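Local coordinates for protein S-adenosyl-L-methionine methyl transferase (Ruegeria pomeroyi DSS-3, PDB 3IHT) that binds S-adenosylmethionine and probably transfers its methyl group to an acceptor, at residues 74-78 with 79-83. Sequence-based numbering, arbitrary orientation.
Sequences VASHP and DSTPP
The imidazole of His77 meets Asp79 with its edge: OD1 of Asp79 lies close to the ring plane beside ND1, while CD of Pro78 lies over one face of the ring, displaced toward its rim. The bond from His77 ND1 to Asp79 OD1 is short, 2.7 Å, and fairly straight (161° at the hydrogen). The carboxylate plane is turned 64° from the ring, and ND1 comes to OD1 from above it. Ser80 OG donates to the same OD1 at 2.9 Å from the opposite face, so one oxygen is gripped by two donors. Asp79 can reach back this way because its CG stands between its own N and carbonyl carbon (chi1 65°).

Behind these side chains the backbone turns tightly. Ser80 N donates to His77 O at 2.8 Å, closing a type I beta turn with Pro78 and Asp79 at its corners. Water 1 bridges Pro78 O and Thr81 N, which are otherwise joined by a weak bond of 3.5 Å. Next to the turn, Ser76 OG and Thr81 OG1 share a hydrogen bond of 2.9 Å, and Val74 CG1 rests near Thr81 CG2 at 4.2 Å.

An alanine in place of His77 would probably leave Asp79 OD1 with one fewer donor and its carboxylate freer to swing.

This loop joins strands 67-71 and 87-89 of the Rossmann-like methyltransferase fold; Ser80 lies beside Gly52 of the S-adenosylmethionine site. Arg15 of the second subunit hydrogen-bonds to Ser80 OG and makes a long, weak ion pair with Asp79, while His117 of that subunit meets the His77 ring. Chemically, the aspartate's negative charge would tend to polarise the imidazole and favour a proton on ND1, within a polar cluster shared between subunits.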
loop_
_atom_site.group_PDB
_atom_site.type_symbol
_atom_site.label_atom_id
_atom_site.label_comp_id
_atom_site.label_asym_id
_atom_site.label_seq_id
_atom_site.Cartn_x
_atom_site.Cartn_y
_atom_site.Cartn_z
ATOM N N VAL A 74 -7.091 16.911 4.999
ATOM C CA VAL A 74 -7.863 15.910 4.262
ATOM C C VAL A 74 -7.402 15.849 2.797
ATOM O O VAL A 74 -7.481 16.844 2.057
ATOM C CB VAL A 74 -9.359 16.179 4.352
ATOM C CG1 VAL A 74 -10.169 15.302 3.383
ATOM C CG2 VAL A 74 -9.821 16.028 5.848
ATOM N N ALA A 75 -6.972 14.676 2.376
ATOM C CA ALA A 75 -6.567 14.455 0.993
ATOM C C ALA A 75 -6.949 13.034 0.606
ATOM O O ALA A 75 -6.202 12.323 -0.073
ATOM C CB ALA A 75 -5.049 14.671 0.866
ATOM N N SER A 76 -8.121 12.603 1.056
ATOM C CA SER A 76 -8.599 11.256 0.788
ATOM C C SER A 76 -9.103 11.063 -0.641
ATOM O O SER A 76 -9.555 12.002 -1.295
ATOM C CB SER A 76 -9.759 10.910 1.756
ATOM O OG SER A 76 -10.643 12.026 1.906
ATOM N N HIS A 77 -9.082 9.813 -1.089
ATOM C CA HIS A 77 -9.730 9.427 -2.324
ATOM C C HIS A 77 -11.230 9.838 -2.127
ATOM O O HIS A 77 -11.753 9.706 -1.007
ATOM C CB HIS A 77 -9.620 7.922 -2.539
ATOM C CG HIS A 77 -10.025 7.491 -3.904
ATOM N ND1 HIS A 77 -11.154 6.733 -4.139
ATOM C CD2 HIS A 77 -9.471 7.734 -5.120
ATOM C CE1 HIS A 77 -11.274 6.528 -5.440
ATOM N NE2 HIS A 77 -10.264 7.114 -6.050
ATOM N N PRO A 78 -11.870 10.359 -3.170
ATOM C CA PRO A 78 -13.156 11.066 -2.898
ATOM C C PRO A 78 -14.233 10.186 -2.235
ATOM O O PRO A 78 -14.918 10.655 -1.349
ATOM C CB PRO A 78 -13.569 11.552 -4.276
ATOM C CG PRO A 78 -12.219 11.801 -4.964
ATOM C CD PRO A 78 -11.417 10.597 -4.555
ATOM N N ASP A 79 -14.335 8.929 -2.639
ATOM C CA ASP A 79 -15.287 7.980 -2.025
ATOM C C ASP A 79 -14.883 7.487 -0.636
ATOM O O ASP A 79 -15.596 6.645 -0.055
ATOM C CB ASP A 79 -15.507 6.788 -2.942
ATOM C CG ASP A 79 -14.239 5.939 -3.137
ATOM O OD1 ASP A 79 -13.208 6.199 -2.462
ATOM O OD2 ASP A 79 -14.274 5.054 -4.007
ATOM N N SER A 80 -13.802 8.035 -0.074
ATOM C CA SER A 80 -13.336 7.670 1.248
ATOM C C SER A 80 -13.154 8.907 2.121
ATOM O O SER A 80 -12.238 8.965 2.937
ATOM C CB SER A 80 -12.012 6.868 1.128
ATOM O OG SER A 80 -12.149 5.831 0.186
ATOM N N THR A 81 -14.030 9.910 1.944
ATOM C CA THR A 81 -13.936 11.174 2.618
ATOM C C THR A 81 -15.012 11.227 3.700
ATOM O O THR A 81 -16.197 11.059 3.368
ATOM C CB THR A 81 -14.098 12.360 1.616
ATOM O OG1 THR A 81 -13.157 12.216 0.548
ATOM C CG2 THR A 81 -13.912 13.726 2.286
ATOM N N PRO A 82 -14.629 11.485 4.960
ATOM C CA PRO A 82 -15.626 11.564 6.025
ATOM C C PRO A 82 -16.492 12.814 5.873
ATOM O O PRO A 82 -15.978 13.868 5.454
ATOM C CB PRO A 82 -14.801 11.680 7.311
ATOM C CG PRO A 82 -13.515 12.285 6.877
ATOM C CD PRO A 82 -13.263 11.677 5.488
ATOM N N PRO A 83 -17.783 12.696 6.186
ATOM C CA PRO A 83 -18.621 13.888 6.307
ATOM C C PRO A 83 -18.071 14.830 7.354
ATOM O O PRO A 83 -17.543 14.374 8.387
ATOM C CB PRO A 83 -19.968 13.348 6.795
ATOM C CG PRO A 83 -19.902 11.916 6.721
ATOM C CD PRO A 83 -18.482 11.475 6.572
HETATM O O HOH W 1 -16.861 9.602 0.796
#